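Ribokinase (Arabidopsis thaliana, PDB 6ILS) catalyses the ATP- and magnesium-dependent phosphorylation of D-ribose at O-5, yielding D-ribose 5-phosphate for nucleotide and amino acid synthesis or the pentose phosphate pathway. Local coordinates at residues L84-S89 with L130-N135; M269-S274 with P300-V305; C278-A283 with K307-S312. One frame throughout, in Å; residues are numbered along the deposited sequence.

The three contacts run from a sheet edge to the C-terminal end of the chain. Contact 1 is partly buried and ties an outer strand of the large sheet to a short helix. It stands apart, with its centre about 23 Å from that of contact 2. Contacts 2 and 3 are neighbours, touch each other, and share helix 302-312. Contact 2 is a surface contact and rests on a salt bridge between charged side chains. Contact 3 is partly buried and mixes leucine packing with an arginine bond to a backbone oxygen. Contact 1 combines a tyrosine-carboxylate bond with an aliphatic side chain over the ring.

Contact 1 of 3, residues L84-S89 with L130-N135; sequences LDYVRS and LEIVRN
In the PfkB alpha/beta fold, Tyr86, in the turn leading into strand 87-90 at the edge of the large sheet within this chain, reaches Glu131 and Ile132 on the short helix 131-134. The backbones stay well apart, with Tyr86 CA and Ile132 CA 8.1 Å from each other. The tyrosine ring spans the distance. Tyr86 lies within a type I turn from Leu84 to Val87, closed by a bond of 3.0 Å from Val87 N to Leu84 O. Tyr86 CG lies anti to the carbonyl carbon (chi1 -62°), and this sends the ring toward the helix.

The Tyr86 OH donates to Glu131 OE2 at 2.5 Å. The oxygen sits at the edge of the ring, close to its plane, and only 3.3 Å from Tyr86 CE1. Seen from the carboxylate, the hydroxyl comes from above the plane, 58° out of it. The two flat groups are steeply turned, with their planes 75° apart. The carboxylates of Glu131 and Asp128 lie close, which would probably raise the pKa of one of them.

Ile132 covers one face of the ring. Its CB makes a CH-pi contact 3.8 Å from the ring centroid. The two branches of the isoleucine spread over the same ring: Ile132 CG1 is 3.8 Å from Tyr86 CE2, and Ile132 CG2 is 4.1 Å from Tyr86 CG. The ring is thus held by its hydroxyl and by a face.

Nearby, Arg88 forms a salt bridge with Asp129, a second tie between the same regions. Strand 87-90 pairs with strand 56-63 through the backbone of Arg88. On the helix side, Ile132 also touches Val6 of strand 5-8, and Val133 packs on Val8 and on helix 147-158.

Contact 2 of 3, residues M269-S274 with P300-V305; sequences MVEGKS and PDRKSV
Arg302 NH1 donates to Glu271 OE1 at 2.9 Å, with an almost straight N-H...O angle of 171°. The bond uses the syn lone pair of the carboxylate oxygen and lies in the guanidinium plane. The second oxygen, Glu271 OE2, pairs with Arg302 NH2 in the same salt bridge. That distance is modelled as very short and is doubtful. The two side chains come from opposite directions, and the planes of carboxylate and guanidinium are twisted by 34°. Arg302 bends at chi3 (-63°) to meet the glutamate. Its NH2 also bonds to Leu52 O.

Lys273 NZ is 4.5 Å from Arg302 NH1, so Glu271 probably offsets two positive charges. With an alanine here, Arg302 would probably lose this anionic mate, and the nearby Lys273 charge would be less well offset. Lys273 also makes a cation-pi contact with Phe281.

Asp301 N-caps helix 302-312, and its OD1 accepts from Ser304 N at 3.0 Å. Gly272, with positive phi, is the first residue to leave helical angles after helix 257-270, in a Schellman motif. The arrangement is a bidentate surface salt bridge, its NH1 arm the well-formed one, joining the end of one helix to the first turn of another.

Contact 3 of 3, residues C278-A283 with K307-S312; sequences CLRFAA and KLLKFS
Helix segments 278-283 and 307-312 cross with an angle of 109° between their directions, and their axes come within 9.9 Å. The closest CA atoms across the segments are those of Phe281 and Leu309, 7.0 Å apart. Leu309 buries the largest area of any residue here. Its CG lies anti to the carbonyl carbon (chi1 -74°), which points it at helix 275-289, and the two methyl groups then go to different partners.

Leu309 CD2 sits over one face of the Arg280 guanidinium, above its centre, and is 3.7 Å from Arg280 CZ. It also lies 3.5 Å from the backbone oxygen Arg280 O. Leu309 CD1 meets the edge of the Phe281 ring, 3.8 Å from Phe281 CD1. The two side chains cross there at about a right angle. CD1 also reaches the backbone at Phe281 CA.

The Arg280 chain runs alongside Leu309 in the opposite direction and bends at chi3. The guanidinium ends at the backbone of the last helix, where Arg280 NH2 donates to Leu309 O. The bond is modelled as very short, so its length and the exact placement of the side chain are uncertain. Arg280 NE is buried by the contact and has no partner in the model.

Around it, Leu309 also touches Ala284, and Phe281 packs on Ala268 of helix 257-270. Arg280 rests on Gln243 of the outer strand 241-243. The side chain of Ser312 is about 10 Å from the bound ATP. The contact thus lays the C-terminal helix 302-312 across helix 275-289, on the nucleotide-binding side of the ribokinase fold. It is a steep helix-helix crossing in which one leucine lies between an arginine and a phenylalanine.

Contact 1 of 3, residues L84-S89 with L130-N135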
loop_
_atom_site.group_PDB
_atom_site.type_symbol
_atom_site.label_atom_id
_atom_site.label_comp_id
_atom_site.label_asym_id
_atom_site.label_seq_id
_atom_site.Cartn_x
_atom_site.Cartn_y
_atom_site.Cartn_z
ATOM N N LEU B 84 -12.710 -15.848 -12.236
ATOM C CA LEU B 84 -12.858 -14.424 -11.971
ATOM C C LEU B 84 -13.878 -13.709 -12.865
ATOM O O LEU B 84 -13.915 -12.483 -12.881
ATOM C CB LEU B 84 -11.496 -13.732 -12.110
ATOM C CG LEU B 84 -10.454 -14.232 -11.091
ATOM C CD1 LEU B 84 -9.123 -13.503 -11.234
ATOM C CD2 LEU B 84 -11.001 -14.044 -9.688
ATOM N N ASP B 85 -14.713 -14.471 -13.575
ATOM C CA ASP B 85 -15.651 -13.881 -14.547
ATOM C C ASP B 85 -16.511 -12.755 -13.963
ATOM O O ASP B 85 -16.862 -11.809 -14.677
ATOM C CB ASP B 85 -16.589 -14.945 -15.154
ATOM C CG ASP B 85 -15.919 -16.298 -15.368
ATOM O OD1 ASP B 85 -14.731 -16.482 -15.030
ATOM O OD2 ASP B 85 -16.587 -17.184 -15.940
ATOM N N TYR B 86 -16.856 -12.843 -12.679
ATOM C CA TYR B 86 -17.795 -11.897 -12.087
ATOM C C TYR B 86 -17.145 -10.872 -11.183
ATOM O O TYR B 86 -17.813 -10.202 -10.401
ATOM C CB TYR B 86 -18.878 -12.647 -11.317
ATOM C CG TYR B 86 -19.667 -13.524 -12.233
ATOM C CD1 TYR B 86 -20.796 -13.043 -12.884
ATOM C CD2 TYR B 86 -19.278 -14.826 -12.469
ATOM C CE1 TYR B 86 -21.514 -13.847 -13.747
ATOM C CE2 TYR B 86 -19.988 -15.633 -13.326
ATOM C CZ TYR B 86 -21.100 -15.141 -13.964
ATOM O OH TYR B 86 -21.804 -15.964 -14.818
ATOM N N VAL B 87 -15.835 -10.740 -11.305
ATOM C CA VAL B 87 -15.140 -9.642 -10.674
ATOM C C VAL B 87 -15.291 -8.436 -11.588
ATOM O O VAL B 87 -15.097 -8.546 -12.797
ATOM C CB VAL B 87 -13.645 -9.952 -10.447
ATOM C CG1 VAL B 87 -12.951 -8.740 -9.856
ATOM C CG2 VAL B 87 -13.473 -11.179 -9.529
ATOM N N ARG B 88 -15.669 -7.302 -11.022
ATOM C CA ARG B 88 -15.733 -6.067 -11.788
ATOM C C ARG B 88 -14.792 -5.042 -11.190
ATOM O O ARG B 88 -14.647 -4.967 -9.971
ATOM C CB ARG B 88 -17.156 -5.507 -11.817
ATOM C CG ARG B 88 -18.139 -6.338 -12.603
ATOM C CD ARG B 88 -19.438 -5.574 -12.823
ATOM N NE ARG B 88 -20.448 -6.404 -13.480
ATOM C CZ ARG B 88 -21.634 -5.960 -13.889
ATOM N NH1 ARG B 88 -21.962 -4.685 -13.718
ATOM N NH2 ARG B 88 -22.489 -6.791 -14.476
ATOM N N SER B 89 -14.157 -4.250 -12.053
ATOM C CA SER B 89 -13.258 -3.189 -11.605
ATOM C C SER B 89 -13.811 -1.814 -11.998
ATOM O O SER B 89 -14.422 -1.673 -13.058
ATOM C CB SER B 89 -11.860 -3.388 -12.188
ATOM O OG SER B 89 -11.358 -4.686 -11.892
ATOM N N LEU B 130 -26.543 -11.833 -10.320
ATOM C CA LEU B 130 -27.086 -12.869 -9.447
ATOM C C LEU B 130 -27.204 -14.235 -10.106
ATOM O O LEU B 130 -27.555 -15.205 -9.441
ATOM C CB LEU B 130 -28.464 -12.462 -8.932
ATOM C CG LEU B 130 -28.549 -11.254 -8.007
ATOM C CD1 LEU B 130 -30.001 -10.975 -7.648
ATOM C CD2 LEU B 130 -27.707 -11.466 -6.755
ATOM N N GLU B 131 -26.932 -14.321 -11.401
ATOM C CA GLU B 131 -27.034 -15.607 -12.083
ATOM C C GLU B 131 -26.039 -16.616 -11.512
ATOM O O GLU B 131 -26.337 -17.808 -11.423
ATOM C CB GLU B 131 -26.804 -15.456 -13.587
ATOM C CG GLU B 131 -25.396 -14.994 -13.947
ATOM C CD GLU B 131 -24.985 -15.396 -15.348
ATOM O OE1 GLU B 131 -25.750 -16.144 -16.003
ATOM O OE2 GLU B 131 -23.896 -14.967 -15.790
ATOM N N ILE B 132 -24.861 -16.141 -11.116
ATOM C CA ILE B 132 -23.833 -17.057 -10.650
ATOM C C ILE B 132 -24.209 -17.608 -9.281
ATOM O O ILE B 132 -23.978 -18.788 -9.023
ATOM C CB ILE B 132 -22.420 -16.399 -10.608
ATOM C CG1 ILE B 132 -21.351 -17.441 -10.253
ATOM C CG2 ILE B 132 -22.376 -15.206 -9.674
ATOM C CD1 ILE B 132 -21.391 -18.687 -11.114
ATOM N N VAL B 133 -24.825 -16.787 -8.428
ATOM C CA VAL B 133 -25.218 -17.265 -7.108
ATOM C C VAL B 133 -26.394 -18.223 -7.242
ATOM O O VAL B 133 -26.508 -19.188 -6.487
ATOM C CB VAL B 133 -25.553 -16.103 -6.126
ATOM C CG1 VAL B 133 -24.423 -15.075 -6.117
ATOM C CG2 VAL B 133 -26.871 -15.435 -6.446
ATOM N N ARG B 134 -27.239 -17.992 -8.242
ATOM C CA ARG B 134 -28.351 -18.896 -8.491
ATOM C C ARG B 134 -27.891 -20.254 -9.025
ATOM O O ARG B 134 -28.624 -21.241 -8.941
ATOM C CB ARG B 134 -29.351 -18.246 -9.460
ATOM C CG ARG B 134 -30.121 -17.107 -8.812
ATOM C CD ARG B 134 -31.252 -16.629 -9.689
ATOM N NE ARG B 134 -31.957 -15.499 -9.095
ATOM C CZ ARG B 134 -31.855 -14.242 -9.518
ATOM N NH1 ARG B 134 -32.545 -13.285 -8.911
ATOM N NH2 ARG B 134 -31.079 -13.945 -10.557
ATOM N N ASN B 135 -26.681 -20.312 -9.571
ATOM C CA ASN B 135 -26.129 -21.586 -10.041
ATOM C C ASN B 135 -25.170 -22.238 -9.045
ATOM O O ASN B 135 -24.585 -23.276 -9.341
ATOM C CB ASN B 135 -25.400 -21.406 -11.377
ATOM C CG ASN B 135 -26.341 -21.092 -12.520
ATOM O OD1 ASN B 135 -27.553 -21.277 -12.411
ATOM N ND2 ASN B 135 -25.784 -20.629 -13.634
#

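Contact 2 of 3, residues M269-S274 with P300-V305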
loop_
_atom_site.group_PDB
_atom_site.type_symbol
_atom_site.label_atom_id
_atom_site.label_comp_id
_atom_site.label_asym_id
_atom_site.label_seq_id
_atom_site.Cartn_x
_atom_site.Cartn_y
_atom_site.Cartn_z
ATOM N N MET B 269 -18.637 -29.641 2.973
ATOM C CA MET B 269 -20.111 -29.716 3.039
ATOM C C MET B 269 -20.701 -29.819 1.633
ATOM O O MET B 269 -21.496 -30.675 1.435
ATOM C CB MET B 269 -20.680 -28.499 3.756
ATOM C CG MET B 269 -22.156 -28.386 3.626
ATOM S SD MET B 269 -22.776 -27.123 4.716
ATOM C CE MET B 269 -22.799 -28.057 6.237
ATOM N N VAL B 270 -20.227 -29.033 0.667
ATOM C CA VAL B 270 -20.788 -29.118 -0.712
ATOM C C VAL B 270 -20.411 -30.448 -1.386
ATOM O O VAL B 270 -21.132 -30.890 -2.246
ATOM C CB VAL B 270 -20.415 -27.907 -1.575
ATOM C CG1 VAL B 270 -18.947 -27.911 -1.933
ATOM C CG2 VAL B 270 -21.302 -27.821 -2.793
ATOM N N GLU B 271 -19.329 -31.096 -0.958
ATOM C CA GLU B 271 -18.966 -32.425 -1.482
ATOM C C GLU B 271 -19.776 -33.547 -0.822
ATOM O O GLU B 271 -19.543 -34.671 -1.179
ATOM C CB GLU B 271 -17.479 -32.641 -1.294
ATOM C CG GLU B 271 -16.674 -31.779 -2.229
ATOM C CD GLU B 271 -15.194 -32.036 -2.093
ATOM O OE1 GLU B 271 -14.848 -32.733 -1.142
ATOM O OE2 GLU B 271 -14.437 -31.503 -2.912
ATOM N N GLY B 272 -20.611 -33.258 0.167
ATOM C CA GLY B 272 -21.482 -34.305 0.731
ATOM C C GLY B 272 -20.902 -35.003 1.938
ATOM O O GLY B 272 -21.451 -35.995 2.352
ATOM N N LYS B 273 -19.869 -34.442 2.542
ATOM C CA LYS B 273 -19.273 -35.126 3.700
ATOM C C LYS B 273 -20.146 -34.923 4.937
ATOM O O LYS B 273 -20.884 -33.984 4.973
ATOM C CB LYS B 273 -17.856 -34.612 3.923
ATOM C CG LYS B 273 -16.889 -35.018 2.834
ATOM C CD LYS B 273 -15.490 -34.599 3.113
ATOM C CE LYS B 273 -14.529 -35.096 2.069
ATOM N NZ LYS B 273 -13.186 -34.538 2.288
ATOM N N SER B 274 -19.927 -35.745 5.953
ATOM C CA SER B 274 -20.651 -35.658 7.243
ATOM C C SER B 274 -20.239 -34.401 8.009
ATOM O O SER B 274 -19.155 -33.925 7.788
ATOM C CB SER B 274 -20.389 -36.876 8.059
ATOM O OG SER B 274 -19.094 -36.866 8.604
ATOM N N PRO B 300 -3.516 -24.375 1.762
ATOM C CA PRO B 300 -3.025 -25.679 1.405
ATOM C C PRO B 300 -3.755 -26.339 0.235
ATOM O O PRO B 300 -4.855 -26.061 -0.006
ATOM C CB PRO B 300 -3.311 -26.464 2.681
ATOM C CG PRO B 300 -4.585 -25.869 3.175
ATOM C CD PRO B 300 -4.456 -24.403 2.865
ATOM N N ASP B 301 -3.069 -27.250 -0.444
ATOM C CA ASP B 301 -3.746 -28.025 -1.507
ATOM C C ASP B 301 -4.533 -29.164 -0.860
ATOM O O ASP B 301 -4.222 -29.535 0.233
ATOM C CB ASP B 301 -2.789 -28.508 -2.596
ATOM C CG ASP B 301 -1.779 -29.535 -2.142
ATOM O OD1 ASP B 301 -1.879 -30.011 -1.014
ATOM O OD2 ASP B 301 -0.895 -29.826 -2.933
ATOM N N ARG B 302 -5.504 -29.701 -1.581
ATOM C CA ARG B 302 -6.369 -30.763 -1.043
ATOM C C ARG B 302 -5.573 -31.985 -0.564
ATOM O O ARG B 302 -5.881 -32.482 0.481
ATOM C CB ARG B 302 -7.423 -31.202 -2.051
ATOM C CG ARG B 302 -8.254 -32.328 -1.475
ATOM C CD ARG B 302 -9.306 -32.906 -2.361
ATOM N NE ARG B 302 -10.188 -31.811 -2.573
ATOM C CZ ARG B 302 -11.435 -31.813 -2.217
ATOM N NH1 ARG B 302 -11.969 -32.890 -1.678
ATOM N NH2 ARG B 302 -12.148 -30.751 -2.470
ATOM N N LYS B 303 -4.604 -32.445 -1.343
ATOM C CA LYS B 303 -3.835 -33.656 -0.948
ATOM C C LYS B 303 -3.210 -33.468 0.435
ATOM O O LYS B 303 -3.208 -34.398 1.189
ATOM C CB LYS B 303 -2.682 -33.951 -1.909
ATOM C CG LYS B 303 -2.923 -33.686 -3.371
ATOM C CD LYS B 303 -1.732 -34.024 -4.233
ATOM C CE LYS B 303 -1.174 -32.827 -4.956
ATOM N NZ LYS B 303 -0.101 -32.193 -4.171
ATOM N N SER B 304 -2.636 -32.305 0.702
ATOM C CA SER B 304 -1.993 -32.060 2.009
ATOM C C SER B 304 -3.035 -32.143 3.126
ATOM O O SER B 304 -2.744 -32.725 4.127
ATOM C CB SER B 304 -1.299 -30.742 2.015
ATOM O OG SER B 304 -0.423 -30.624 0.922
ATOM N N VAL B 305 -4.204 -31.551 2.911
ATOM C CA VAL B 305 -5.262 -31.592 3.955
ATOM C C VAL B 305 -5.622 -33.056 4.220
ATOM O O VAL B 305 -5.670 -33.450 5.336
ATOM C CB VAL B 305 -6.509 -30.776 3.565
ATOM C CG1 VAL B 305 -7.561 -30.891 4.630
ATOM C CG2 VAL B 305 -6.173 -29.332 3.283
#

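Contact 3 of 3, residues C278-A283 with K307-S312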
loop_
_atom_site.group_PDB
_atom_site.type_symbol
_atom_site.label_atom_id
_atom_site.label_comp_id
_atom_site.label_asym_id
_atom_site.label_seq_id
_atom_site.Cartn_x
_atom_site.Cartn_y
_atom_site.Cartn_z
ATOM N N CYS B 278 -16.680 -32.746 7.923
ATOM C CA CYS B 278 -16.535 -31.338 7.534
ATOM C C CYS B 278 -15.697 -30.573 8.548
ATOM O O CYS B 278 -14.784 -29.841 8.175
ATOM C CB CYS B 278 -17.900 -30.656 7.383
ATOM S SG CYS B 278 -18.827 -31.201 5.957
ATOM N N LEU B 279 -16.007 -30.738 9.831
ATOM C CA LEU B 279 -15.245 -30.075 10.877
ATOM C C LEU B 279 -13.783 -30.521 10.902
ATOM O O LEU B 279 -12.880 -29.707 11.088
ATOM C CB LEU B 279 -15.874 -30.337 12.241
ATOM C CG LEU B 279 -17.061 -29.467 12.663
ATOM C CD1 LEU B 279 -17.505 -29.843 14.068
ATOM C CD2 LEU B 279 -16.703 -27.984 12.622
ATOM N N ARG B 280 -13.562 -31.822 10.744
ATOM C CA ARG B 280 -12.195 -32.349 10.763
ATOM C C ARG B 280 -11.373 -31.791 9.622
ATOM O O ARG B 280 -10.218 -31.392 9.806
ATOM C CB ARG B 280 -12.208 -33.883 10.674
ATOM C CG ARG B 280 -11.691 -34.574 11.922
ATOM C CD ARG B 280 -11.343 -36.040 11.635
ATOM N NE ARG B 280 -9.905 -36.286 11.696
ATOM C CZ ARG B 280 -9.273 -37.193 10.957
ATOM N NH1 ARG B 280 -9.943 -37.931 10.081
ATOM N NH2 ARG B 280 -7.963 -37.348 11.071
ATOM N N PHE B 281 -11.971 -31.809 8.435
ATOM C CA PHE B 281 -11.347 -31.306 7.213
ATOM C C PHE B 281 -11.006 -29.829 7.337
ATOM O O PHE B 281 -9.898 -29.403 6.992
ATOM C CB PHE B 281 -12.284 -31.574 6.036
ATOM C CG PHE B 281 -11.743 -31.189 4.700
ATOM C CD1 PHE B 281 -10.928 -32.071 3.982
ATOM C CD2 PHE B 281 -12.077 -29.966 4.131
ATOM C CE1 PHE B 281 -10.441 -31.722 2.726
ATOM C CE2 PHE B 281 -11.595 -29.610 2.883
ATOM C CZ PHE B 281 -10.762 -30.498 2.172
ATOM N N ALA B 282 -11.943 -29.044 7.866
ATOM C CA ALA B 282 -11.694 -27.626 8.130
ATOM C C ALA B 282 -10.557 -27.408 9.121
ATOM O O ALA B 282 -9.701 -26.540 8.924
ATOM C CB ALA B 282 -13.007 -26.933 8.649
ATOM N N ALA B 283 -10.538 -28.201 10.195
ATOM C CA ALA B 283 -9.490 -28.072 11.206
ATOM C C ALA B 283 -8.118 -28.382 10.622
ATOM O O ALA B 283 -7.138 -27.708 10.932
ATOM C CB ALA B 283 -9.791 -28.984 12.380
ATOM N N LYS B 307 -3.788 -35.668 3.711
ATOM C CA LYS B 307 -2.646 -36.379 4.334
ATOM C C LYS B 307 -2.628 -36.052 5.825
ATOM O O LYS B 307 -2.435 -36.933 6.591
ATOM C CB LYS B 307 -1.330 -36.003 3.662
ATOM C CG LYS B 307 -0.136 -36.857 4.047
ATOM C CD LYS B 307 1.173 -36.348 3.496
ATOM C CE LYS B 307 2.349 -37.287 3.684
ATOM N NZ LYS B 307 3.632 -36.573 3.863
ATOM N N LEU B 308 -2.853 -34.798 6.180
ATOM C CA LEU B 308 -2.835 -34.467 7.603
ATOM C C LEU B 308 -3.966 -35.205 8.308
ATOM O O LEU B 308 -3.798 -35.689 9.423
ATOM C CB LEU B 308 -2.954 -32.951 7.816
ATOM C CG LEU B 308 -2.816 -32.422 9.246
ATOM C CD1 LEU B 308 -1.498 -32.895 9.952
ATOM C CD2 LEU B 308 -2.896 -30.902 9.243
ATOM N N LEU B 309 -5.110 -35.322 7.647
ATOM C CA LEU B 309 -6.247 -36.062 8.216
ATOM C C LEU B 309 -5.948 -37.532 8.433
ATOM O O LEU B 309 -6.344 -38.121 9.436
ATOM C CB LEU B 309 -7.472 -35.943 7.307
ATOM C CG LEU B 309 -8.170 -34.586 7.337
ATOM C CD1 LEU B 309 -9.291 -34.543 6.288
ATOM C CD2 LEU B 309 -8.729 -34.347 8.712
ATOM N N LYS B 310 -5.281 -38.130 7.459
ATOM C CA LYS B 310 -4.906 -39.525 7.547
ATOM C C LYS B 310 -4.054 -39.766 8.782
ATOM O O LYS B 310 -4.275 -40.731 9.510
ATOM C CB LYS B 310 -4.144 -39.946 6.293
ATOM C CG LYS B 310 -3.879 -41.436 6.202
ATOM C CD LYS B 310 -3.127 -41.785 4.928
ATOM C CE LYS B 310 -2.740 -43.253 4.915
ATOM N NZ LYS B 310 -1.930 -43.597 3.711
ATOM N N PHE B 311 -3.101 -38.869 9.026
ATOM C CA PHE B 311 -2.061 -39.142 10.024
ATOM C C PHE B 311 -2.259 -38.476 11.386
ATOM O O PHE B 311 -1.441 -38.675 12.293
ATOM C CB PHE B 311 -0.696 -38.769 9.433
ATOM C CG PHE B 311 -0.281 -39.681 8.317
ATOM C CD1 PHE B 311 -0.361 -41.062 8.479
ATOM C CD2 PHE B 311 0.131 -39.176 7.096
ATOM C CE1 PHE B 311 -0.007 -41.924 7.444
ATOM C CE2 PHE B 311 0.489 -40.033 6.058
ATOM C CZ PHE B 311 0.413 -41.406 6.235
ATOM N N SER B 312 -3.358 -37.746 11.552
ATOM C CA SER B 312 -3.609 -36.992 12.785
ATOM C C SER B 312 -4.750 -37.492 13.673
ATOM O O SER B 312 -4.685 -37.333 14.898
ATOM C CB SER B 312 -3.900 -35.522 12.453
ATOM O OG SER B 312 -2.703 -34.821 12.207
#